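Long-range contacts in beta-galactosidase (PDB 3TTY), which hydrolyses terminal beta-galactoside linkages, with galactose bound at the end of a TIM barrel in a trimeric assembly: residues L305-P310 / M343-R348; G311-Q316 / K356-V361; V464-A469 / V491-L496. All blocks are in the same frame, centred on the assembly; numbering follows the deposited sequence.

Contact 1 of 3, residues L305-P310 / M343-R348. With GLA (alpha-D-galactopyranose), chain H.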
loop_
_atom_site.group_PDB
_atom_site.type_symbol
_atom_site.label_atom_id
_atom_site.label_comp_id
_atom_site.label_asym_id
_atom_site.label_seq_id
_atom_site.Cartn_x
_atom_site.Cartn_y
_atom_site.Cartn_z
ATOM N N LEU A 305 -12.271 8.279 -33.043
ATOM C CA LEU A 305 -11.109 7.843 -32.284
ATOM C C LEU A 305 -10.265 9.108 -32.291
ATOM O O LEU A 305 -9.714 9.494 -33.337
ATOM C CB LEU A 305 -10.360 6.725 -33.016
ATOM C CG LEU A 305 -9.565 5.621 -32.303
ATOM C CD1 LEU A 305 -8.202 5.367 -32.982
ATOM C CD2 LEU A 305 -9.401 5.861 -30.815
ATOM N N MET A 306 -10.212 9.790 -31.152
ATOM C CA MET A 306 -9.458 11.036 -31.072
ATOM C C MET A 306 -7.993 10.718 -30.833
ATOM O O MET A 306 -7.119 11.405 -31.352
ATOM C CB MET A 306 -10.006 11.942 -29.964
ATOM C CG MET A 306 -9.317 13.298 -29.837
ATOM S SD MET A 306 -9.688 14.430 -31.189
ATOM C CE MET A 306 -11.458 14.668 -30.978
ATOM N N GLU A 307 -7.725 9.678 -30.048
ATOM C CA GLU A 307 -6.343 9.273 -29.797
ATOM C C GLU A 307 -6.120 7.771 -29.657
ATOM O O GLU A 307 -7.036 6.993 -29.365
ATOM C CB GLU A 307 -5.779 9.925 -28.534
ATOM C CG GLU A 307 -5.991 11.407 -28.377
ATOM C CD GLU A 307 -5.621 11.834 -26.974
ATOM O OE1 GLU A 307 -4.757 11.151 -26.393
ATOM O OE2 GLU A 307 -6.187 12.825 -26.447
ATOM N N GLN A 308 -4.857 7.411 -29.837
ATOM C CA GLN A 308 -4.295 6.094 -29.594
ATOM C C GLN A 308 -2.817 6.364 -29.856
ATOM O O GLN A 308 -2.479 7.325 -30.554
ATOM C CB GLN A 308 -4.828 5.051 -30.592
ATOM C CG GLN A 308 -4.433 5.314 -32.051
ATOM C CD GLN A 308 -4.912 4.232 -33.025
ATOM O OE1 GLN A 308 -5.443 3.203 -32.628
ATOM N NE2 GLN A 308 -4.716 4.477 -34.308
ATOM N N THR A 309 -1.918 5.564 -29.307
ATOM C CA THR A 309 -0.517 5.790 -29.636
ATOM C C THR A 309 -0.155 5.082 -30.948
ATOM O O THR A 309 -0.689 4.010 -31.247
ATOM C CB THR A 309 0.426 5.357 -28.506
ATOM O OG1 THR A 309 1.774 5.411 -28.976
ATOM C CG2 THR A 309 0.110 3.950 -28.051
ATOM N N PRO A 310 0.719 5.699 -31.758
ATOM C CA PRO A 310 1.240 4.975 -32.931
ATOM C C PRO A 310 2.248 3.880 -32.550
ATOM O O PRO A 310 2.546 3.015 -33.376
ATOM C CB PRO A 310 1.908 6.079 -33.774
ATOM C CG PRO A 310 2.095 7.229 -32.856
ATOM C CD PRO A 310 1.031 7.142 -31.796
ATOM N N MET A 343 -7.141 8.773 -35.232
ATOM C CA MET A 343 -6.235 9.851 -34.891
ATOM C C MET A 343 -5.358 9.466 -33.704
ATOM O O MET A 343 -5.738 8.623 -32.883
ATOM C CB MET A 343 -7.033 11.121 -34.642
ATOM C CG MET A 343 -7.818 11.527 -35.871
ATOM S SD MET A 343 -9.194 12.659 -35.613
ATOM C CE MET A 343 -8.400 14.097 -34.883
ATOM N N PHE A 344 -4.176 10.070 -33.642
ATOM C CA PHE A 344 -3.139 9.682 -32.691
ATOM C C PHE A 344 -2.893 10.752 -31.644
ATOM O O PHE A 344 -3.105 11.949 -31.890
ATOM C CB PHE A 344 -1.780 9.510 -33.415
ATOM C CG PHE A 344 -1.745 8.401 -34.432
ATOM C CD1 PHE A 344 -1.759 7.068 -34.031
ATOM C CD2 PHE A 344 -1.658 8.694 -35.791
ATOM C CE1 PHE A 344 -1.718 6.038 -34.958
ATOM C CE2 PHE A 344 -1.616 7.670 -36.738
ATOM C CZ PHE A 344 -1.646 6.338 -36.319
ATOM N N PHE A 345 -2.397 10.322 -30.487
ATOM C CA PHE A 345 -1.465 11.164 -29.751
ATOM C C PHE A 345 -0.083 10.531 -29.931
ATOM O O PHE A 345 0.068 9.335 -29.680
ATOM C CB PHE A 345 -1.799 11.254 -28.259
ATOM C CG PHE A 345 -0.918 12.221 -27.509
ATOM C CD1 PHE A 345 -1.293 13.552 -27.356
ATOM C CD2 PHE A 345 0.302 11.813 -26.993
ATOM C CE1 PHE A 345 -0.476 14.460 -26.686
ATOM C CE2 PHE A 345 1.131 12.712 -26.318
ATOM C CZ PHE A 345 0.738 14.037 -26.165
ATOM N N GLN A 346 0.913 11.279 -30.409
ATOM C CA GLN A 346 0.754 12.575 -31.053
ATOM C C GLN A 346 1.569 12.525 -32.350
ATOM O O GLN A 346 2.217 11.521 -32.636
ATOM C CB GLN A 346 1.235 13.715 -30.150
ATOM C CG GLN A 346 2.660 13.550 -29.603
ATOM C CD GLN A 346 3.123 14.768 -28.797
ATOM O OE1 GLN A 346 2.853 15.903 -29.176
ATOM N NE2 GLN A 346 3.823 14.528 -27.679
ATOM N N LEU A 347 1.546 13.601 -33.133
ATOM C CA LEU A 347 2.204 13.591 -34.439
ATOM C C LEU A 347 3.744 13.711 -34.373
ATOM O O LEU A 347 4.451 13.174 -35.227
ATOM C CB LEU A 347 1.582 14.641 -35.365
ATOM C CG LEU A 347 0.095 14.431 -35.641
ATOM C CD1 LEU A 347 -0.381 15.275 -36.808
ATOM C CD2 LEU A 347 -0.175 12.944 -35.906
ATOM N N ARG A 348 4.262 14.395 -33.359
ATOM C CA ARG A 348 5.714 14.459 -33.158
ATOM C C ARG A 348 6.057 14.507 -31.670
ATOM O O ARG A 348 5.497 15.307 -30.930
ATOM C CB ARG A 348 6.335 15.648 -33.896
ATOM C CG ARG A 348 7.532 16.252 -33.185
ATOM C CD ARG A 348 8.795 16.442 -34.037
ATOM N NE ARG A 348 8.613 16.864 -35.433
ATOM C CZ ARG A 348 9.610 16.841 -36.327
ATOM N NH1 ARG A 348 10.820 16.438 -35.959
ATOM N NH2 ARG A 348 9.419 17.225 -37.582
HETATM C C1 GLA H . -4.586 11.158 -22.981
HETATM C C2 GLA H . -4.466 12.682 -23.227
HETATM C C3 GLA H . -3.325 13.048 -24.192
HETATM C C4 GLA H . -2.077 12.306 -23.736
HETATM C C5 GLA H . -2.382 10.809 -23.631
HETATM C C6 GLA H . -1.091 10.077 -23.246
HETATM O O1 GLA H . -5.082 10.387 -24.090
HETATM O O2 GLA H . -5.685 13.196 -23.739
HETATM O O3 GLA H . -3.046 14.459 -24.184
HETATM O O4 GLA H . -1.755 12.817 -22.449
HETATM O O5 GLA H . -3.341 10.598 -22.588
HETATM O O6 GLA H . -1.222 8.674 -23.511
#

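Contact 2 of 3, residues G311-Q316 / K356-V361. With GLA (alpha-D-galactopyranose), chain H.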
loop_
_atom_site.group_PDB
_atom_site.type_symbol
_atom_site.label_atom_id
_atom_site.label_comp_id
_atom_site.label_asym_id
_atom_site.label_seq_id
_atom_site.Cartn_x
_atom_site.Cartn_y
_atom_site.Cartn_z
ATOM N N GLY A 311 2.761 3.916 -31.319
ATOM C CA GLY A 311 3.691 2.904 -30.839
ATOM C C GLY A 311 3.530 2.588 -29.355
ATOM O O GLY A 311 2.608 1.870 -28.957
ATOM N N VAL A 312 4.427 3.125 -28.529
ATOM C CA VAL A 312 4.361 2.909 -27.082
ATOM C C VAL A 312 3.573 4.004 -26.352
ATOM O O VAL A 312 3.302 5.064 -26.908
ATOM C CB VAL A 312 5.767 2.823 -26.465
ATOM C CG1 VAL A 312 6.540 1.660 -27.083
ATOM C CG2 VAL A 312 6.511 4.132 -26.653
ATOM N N GLN A 313 3.207 3.734 -25.104
ATOM C CA GLN A 313 2.605 4.744 -24.248
ATOM C C GLN A 313 3.397 4.806 -22.944
ATOM O O GLN A 313 3.577 3.799 -22.263
ATOM C CB GLN A 313 1.130 4.438 -23.954
ATOM C CG GLN A 313 0.456 5.493 -23.030
ATOM C CD GLN A 313 -0.905 5.038 -22.499
ATOM O OE1 GLN A 313 -1.757 5.859 -22.141
ATOM N NE2 GLN A 313 -1.112 3.729 -22.453
ATOM N N ASN A 314 3.878 5.993 -22.610
ATOM C CA ASN A 314 4.746 6.162 -21.465
ATOM C C ASN A 314 4.054 5.798 -20.159
ATOM O O ASN A 314 4.704 5.325 -19.233
ATOM C CB ASN A 314 5.221 7.599 -21.396
ATOM C CG ASN A 314 4.075 8.567 -21.243
ATOM O OD1 ASN A 314 3.280 8.751 -22.165
ATOM N ND2 ASN A 314 3.988 9.206 -20.082
ATOM N N TRP A 315 2.737 6.010 -20.100
ATOM C CA TRP A 315 1.969 5.795 -18.871
ATOM C C TRP A 315 1.829 4.333 -18.452
ATOM O O TRP A 315 1.565 4.052 -17.297
ATOM C CB TRP A 315 0.588 6.459 -18.965
ATOM C CG TRP A 315 0.684 7.947 -19.176
ATOM C CD1 TRP A 315 0.527 8.629 -20.358
ATOM C CD2 TRP A 315 0.999 8.933 -18.186
ATOM N NE1 TRP A 315 0.716 9.980 -20.156
ATOM C CE2 TRP A 315 1.000 10.193 -18.832
ATOM C CE3 TRP A 315 1.275 8.878 -16.812
ATOM C CZ2 TRP A 315 1.260 11.383 -18.148
ATOM C CZ3 TRP A 315 1.532 10.063 -16.135
ATOM C CH2 TRP A 315 1.524 11.297 -16.804
ATOM N N GLN A 316 2.012 3.400 -19.376
ATOM C CA GLN A 316 1.894 1.993 -19.017
ATOM C C GLN A 316 3.100 1.562 -18.169
ATOM O O GLN A 316 4.219 2.014 -18.385
ATOM C CB GLN A 316 1.722 1.116 -20.266
ATOM C CG GLN A 316 0.480 1.462 -21.076
ATOM C CD GLN A 316 0.389 0.741 -22.419
ATOM O OE1 GLN A 316 -0.474 1.062 -23.247
ATOM N NE2 GLN A 316 1.265 -0.233 -22.639
ATOM N N LYS A 356 7.770 12.570 -23.057
ATOM C CA LYS A 356 8.802 12.440 -24.086
ATOM C C LYS A 356 9.024 10.999 -24.568
ATOM O O LYS A 356 9.593 10.799 -25.644
ATOM C CB LYS A 356 10.113 13.054 -23.620
ATOM C CG LYS A 356 10.670 12.444 -22.333
ATOM C CD LYS A 356 11.786 13.325 -21.779
ATOM C CE LYS A 356 12.390 12.733 -20.523
ATOM N NZ LYS A 356 11.643 13.120 -19.307
ATOM N N TYR A 357 8.596 10.005 -23.779
ATOM C CA TYR A 357 8.721 8.599 -24.179
ATOM C C TYR A 357 7.362 8.035 -24.539
ATOM O O TYR A 357 7.172 6.824 -24.592
ATOM C CB TYR A 357 9.467 7.745 -23.125
ATOM C CG TYR A 357 10.766 8.398 -22.808
ATOM C CD1 TYR A 357 11.552 8.904 -23.835
ATOM C CD2 TYR A 357 11.169 8.619 -21.502
ATOM C CE1 TYR A 357 12.715 9.572 -23.573
ATOM C CE2 TYR A 357 12.340 9.285 -21.235
ATOM C CZ TYR A 357 13.112 9.762 -22.279
ATOM O OH TYR A 357 14.282 10.451 -22.034
ATOM N N HIS A 358 6.416 8.936 -24.786
ATOM C CA HIS A 358 5.203 8.576 -25.509
ATOM C C HIS A 358 5.508 8.526 -27.014
ATOM O O HIS A 358 6.214 9.388 -27.552
ATOM C CB HIS A 358 4.060 9.563 -25.225
ATOM C CG HIS A 358 2.701 9.026 -25.570
ATOM N ND1 HIS A 358 2.271 8.862 -26.871
ATOM C CD2 HIS A 358 1.680 8.607 -24.783
ATOM C CE1 HIS A 358 1.045 8.366 -26.871
ATOM N NE2 HIS A 358 0.665 8.197 -25.618
ATOM N N GLY A 359 4.983 7.502 -27.678
ATOM C CA GLY A 359 5.147 7.335 -29.112
ATOM C C GLY A 359 4.516 8.447 -29.931
ATOM O O GLY A 359 3.577 9.124 -29.487
ATOM N N ALA A 360 5.043 8.641 -31.136
ATOM C CA ALA A 360 4.492 9.612 -32.073
ATOM C C ALA A 360 4.783 9.146 -33.491
ATOM O O ALA A 360 5.589 8.242 -33.702
ATOM C CB ALA A 360 5.083 10.989 -31.834
ATOM N N VAL A 361 4.120 9.754 -34.467
ATOM C CA VAL A 361 4.388 9.433 -35.863
ATOM C C VAL A 361 5.820 9.825 -36.236
ATOM O O VAL A 361 6.553 9.031 -36.820
ATOM C CB VAL A 361 3.390 10.117 -36.778
ATOM C CG1 VAL A 361 3.788 9.924 -38.235
ATOM C CG2 VAL A 361 1.987 9.562 -36.498
HETATM C C1 GLA H . -4.586 11.158 -22.981
HETATM C C2 GLA H . -4.466 12.682 -23.227
HETATM C C3 GLA H . -3.325 13.048 -24.192
HETATM C C4 GLA H . -2.077 12.306 -23.736
HETATM C C5 GLA H . -2.382 10.809 -23.631
HETATM C C6 GLA H . -1.091 10.077 -23.246
HETATM O O1 GLA H . -5.082 10.387 -24.090
HETATM O O2 GLA H . -5.685 13.196 -23.739
HETATM O O3 GLA H . -3.046 14.459 -24.184
HETATM O O4 GLA H . -1.755 12.817 -22.449
HETATM O O5 GLA H . -3.341 10.598 -22.588
HETATM O O6 GLA H . -1.222 8.674 -23.511
#

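Contact 3 of 3, residues V464-A469 / V491-L496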
loop_
_atom_site.group_PDB
_atom_site.type_symbol
_atom_site.label_atom_id
_atom_site.label_comp_id
_atom_site.label_asym_id
_atom_site.label_seq_id
_atom_site.Cartn_x
_atom_site.Cartn_y
_atom_site.Cartn_z
ATOM N N VAL A 464 -32.005 -0.605 -10.065
ATOM C CA VAL A 464 -33.112 -0.516 -11.003
ATOM C C VAL A 464 -33.763 0.864 -10.915
ATOM O O VAL A 464 -34.302 1.234 -9.876
ATOM C CB VAL A 464 -34.141 -1.616 -10.739
ATOM C CG1 VAL A 464 -35.400 -1.374 -11.556
ATOM C CG2 VAL A 464 -33.532 -2.972 -11.075
ATOM N N LYS A 465 -33.685 1.623 -12.010
ATOM C CA LYS A 465 -34.164 3.001 -12.057
ATOM C C LYS A 465 -35.629 3.039 -12.487
ATOM O O LYS A 465 -36.126 2.073 -13.058
ATOM C CB LYS A 465 -33.316 3.825 -13.029
ATOM C CG LYS A 465 -31.827 3.890 -12.697
ATOM C CD LYS A 465 -31.099 4.691 -13.765
ATOM C CE LYS A 465 -29.588 4.679 -13.570
ATOM N NZ LYS A 465 -28.933 5.608 -14.541
ATOM N N PRO A 466 -36.320 4.162 -12.225
ATOM C CA PRO A 466 -37.740 4.279 -12.581
ATOM C C PRO A 466 -37.946 3.998 -14.065
ATOM O O PRO A 466 -37.130 4.430 -14.896
ATOM C CB PRO A 466 -38.066 5.745 -12.274
ATOM C CG PRO A 466 -37.054 6.156 -11.253
ATOM C CD PRO A 466 -35.802 5.389 -11.596
ATOM N N GLY A 467 -39.015 3.273 -14.382
ATOM C CA GLY A 467 -39.341 2.941 -15.758
ATOM C C GLY A 467 -38.588 1.747 -16.331
ATOM O O GLY A 467 -38.983 1.197 -17.359
ATOM N N PHE A 468 -37.503 1.339 -15.683
ATOM C CA PHE A 468 -36.701 0.245 -16.219
ATOM C C PHE A 468 -37.451 -1.092 -16.210
ATOM O O PHE A 468 -37.584 -1.738 -17.255
ATOM C CB PHE A 468 -35.350 0.152 -15.498
ATOM C CG PHE A 468 -34.477 -0.999 -15.952
ATOM C CD1 PHE A 468 -33.622 -0.861 -17.025
ATOM C CD2 PHE A 468 -34.481 -2.200 -15.267
ATOM C CE1 PHE A 468 -32.795 -1.910 -17.429
ATOM C CE2 PHE A 468 -33.666 -3.250 -15.664
ATOM C CZ PHE A 468 -32.818 -3.104 -16.751
ATOM N N ALA A 469 -37.938 -1.510 -15.050
ATOM C CA ALA A 469 -38.676 -2.778 -14.967
ATOM C C ALA A 469 -39.838 -2.842 -15.965
ATOM O O ALA A 469 -40.052 -3.865 -16.605
ATOM C CB ALA A 469 -39.180 -3.032 -13.556
ATOM N N VAL A 491 -31.664 -2.458 -5.423
ATOM C CA VAL A 491 -31.938 -1.093 -4.960
ATOM C C VAL A 491 -32.572 -0.177 -6.006
ATOM O O VAL A 491 -32.635 -0.516 -7.191
ATOM C CB VAL A 491 -30.656 -0.407 -4.461
ATOM C CG1 VAL A 491 -30.051 -1.186 -3.286
ATOM C CG2 VAL A 491 -29.649 -0.262 -5.611
ATOM N N ASN A 492 -33.042 0.987 -5.560
ATOM C CA ASN A 492 -33.503 2.011 -6.486
ATOM C C ASN A 492 -32.424 3.069 -6.708
ATOM O O ASN A 492 -31.277 2.878 -6.337
ATOM C CB ASN A 492 -34.795 2.672 -6.002
ATOM C CG ASN A 492 -34.575 3.572 -4.801
ATOM O OD1 ASN A 492 -33.448 3.720 -4.310
ATOM N ND2 ASN A 492 -35.653 4.186 -4.320
ATOM N N GLU A 493 -32.818 4.182 -7.306
ATOM C CA GLU A 493 -31.904 5.243 -7.717
ATOM C C GLU A 493 -31.152 5.892 -6.562
ATOM O O GLU A 493 -30.161 6.572 -6.781
ATOM C CB GLU A 493 -32.706 6.314 -8.444
ATOM C CG GLU A 493 -34.160 6.313 -7.988
ATOM C CD GLU A 493 -34.853 7.601 -8.307
ATOM O OE1 GLU A 493 -34.231 8.425 -9.017
ATOM O OE2 GLU A 493 -36.012 7.788 -7.853
ATOM N N ASN A 494 -31.622 5.701 -5.335
ATOM C CA ASN A 494 -30.916 6.258 -4.188
ATOM C C ASN A 494 -30.164 5.209 -3.393
ATOM O O ASN A 494 -29.718 5.469 -2.294
ATOM C CB ASN A 494 -31.860 7.040 -3.278
ATOM C CG ASN A 494 -32.461 8.242 -3.970
ATOM O OD1 ASN A 494 -33.671 8.356 -4.087
ATOM N ND2 ASN A 494 -31.608 9.144 -4.443
ATOM N N ASP A 495 -30.005 4.027 -3.974
ATOM C CA ASP A 495 -29.315 2.938 -3.303
ATOM C C ASP A 495 -30.088 2.493 -2.071
ATOM O O ASP A 495 -29.485 2.065 -1.073
ATOM C CB ASP A 495 -27.885 3.329 -2.897
ATOM C CG ASP A 495 -27.036 2.115 -2.574
ATOM O OD1 ASP A 495 -27.229 1.082 -3.259
ATOM O OD2 ASP A 495 -26.215 2.167 -1.625
ATOM N N LEU A 496 -31.414 2.623 -2.134
ATOM C CA LEU A 496 -32.282 2.117 -1.074
ATOM C C LEU A 496 -32.840 0.766 -1.512
ATOM O O LEU A 496 -33.298 0.608 -2.650
ATOM C CB LEU A 496 -33.438 3.075 -0.789
ATOM C CG LEU A 496 -33.184 4.484 -0.243
ATOM C CD1 LEU A 496 -34.468 5.339 -0.336
ATOM C CD2 LEU A 496 -32.607 4.470 1.186
#

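Contact 1 of 3, residues L305-P310 / M343-R348
Phe345 N donates to Gln308 O at 3.0 Å, one of two backbone hydrogen bonds between 305-310 and 343-348; the other, from Met343 N to Leu305 O, is weak, with an angle at hydrogen of 124°. Between them, the CA hydrogens of Glu307 and Phe344 make CA-H...O contacts with Met343 O and Gln308 O, respectively.

Side chains pack beside these bonds. Pro310 CB sits over one face of the Phe344 ring, 4.2 Å from its centroid, and Met306 and Met343 run side by side, SD to CE. The Gln308 amide meets the Phe344 ring differently, its plane 26° from the ring's and NE2 3.4 Å from CE1; that nitrogen is bonded to Ser331.

Toward the sugar, Glu307 and Phe345 point the same way. The Glu307 side chain, extended beyond CG, accepts from galactose O2 through OE2 at 2.8 Å. OE1, also bonded to Tyr277, lies so close to galactose O1 (2.4 Å) that the detail there is doubtful. Phe345, its CG anti to the backbone N (chi1 -175°), lays a ring face under galactose C4, and Gln346 CB covers the opposite face. Adjacent parallel strands of a TIM barrel thus carry pocket residues at their C-terminal ends, as in glycoside hydrolases of this fold.

Contact 2 of 3, residues G311-Q316 / K356-V361
Val312 lies nearest Gly359 and Asn314 nearest His358, two loop backbones joined by one hydrogen bond: Gly359 N donates to Val312 O at 3.1 Å. Residues 313-316 then fold into a type I beta turn. Val312 meets the other loop through CG2, which lies 3.5 Å from Tyr357 O.

Both loops follow barrel strands, 303-307 and 339-344, and together they form a wall of the TIM-barrel galactose pocket. His358 and Gln313 converge there on the sugar's O6: NE2 of His358 donates to it weakly at 2.9 Å, and Gln313 OE1 accepts a weak bond from it. The imidazole is fixed from its other nitrogen, since ND1 donates to Gly359 O in the ring plane and on a carbonyl lone pair, with an angle at hydrogen of 165°. Gln313 is steadied in turn by NE2 donating to Gln316 OE1.

Asn314 crosses His358 at about a right angle, its OD1 at the ring edge, 3.1 Å from CD2. This buried oxygen has no hydrogen-bond partner in the model, whereas ND2 reaches Ser415 of the second subunit. Trp315 turns an edge to galactose C6 and bonds through NE1 to Glu355.

Contact 3 of 3, residues V464-A469 / V491-L496
Val464 and Val491 meet through their backbones, in the one hydrogen bond that crosses between 464-469 and 491-496. Val464 N donates to Val491 O at 2.9 Å; at 174° the bond is almost straight. One residue further on, Asn492 CA directs its hydrogen at Val464 O over 3.6 Å, a CA-H...O contact that extends the backbone pairing without a second N-H bond.

Side-chain contact is thin and lies near the surface. The Pro466 ring and the Glu493 side chain cross at about a right angle: CG of the proline comes within 3.9 Å of Glu493 OE2, and its CD rests near Glu493 CG. The rest of the glutamate chain is extended beyond CG, which lays the carboxylate against the ring.

Hydrogen bonds inside each segment set its shape. Asn492 folds its side chain back over its own loop, CG lying between the backbone N and the carbonyl carbon (chi1 71°), and OD1 takes two backbone donors from opposite faces of its plane: Asn494 N at 2.9 Å and Leu496 N at 3.2 Å. Asn492 O in turn accepts from Asp495 N, closing a type I beta turn, and Asn492 N donates to Leu496 O. In 464-469, Phe468 N bonds to Lys465 O just as the helix starts, with Gly467 as N-cap.

Asp495 of this loop forms a salt bridge with Lys356 of the third subunit, and Val491 packs on that subunit's Tyr357. The contact joins the loop leading into helix 468-477 to an Asx turn at a subunit interface, within the trimerisation family region.

In the fold
Contacts 1 and 2 are neighbours, their centres 10 Å apart, and their segments alternate along the chain. They touch directly: Gln346 O lies 3.2 Å from Val361 N, a probable hydrogen bond, and Phe345 meets His358 edge-to-face. Both reach the same galactose, contact 1 at O1, O2 and C4, the last over the Phe345 ring, contact 2 at O6; Arg111, Asn149 and Glu355 bind it as well. Contact 3 lies on the opposite side of the chain's centre, its nearest atoms about 25 Å from contact 1 and about 28 Å from contact 2. Across the trimer, however, its 491-496 loop meets the 356-361 segment of a neighbouring subunit.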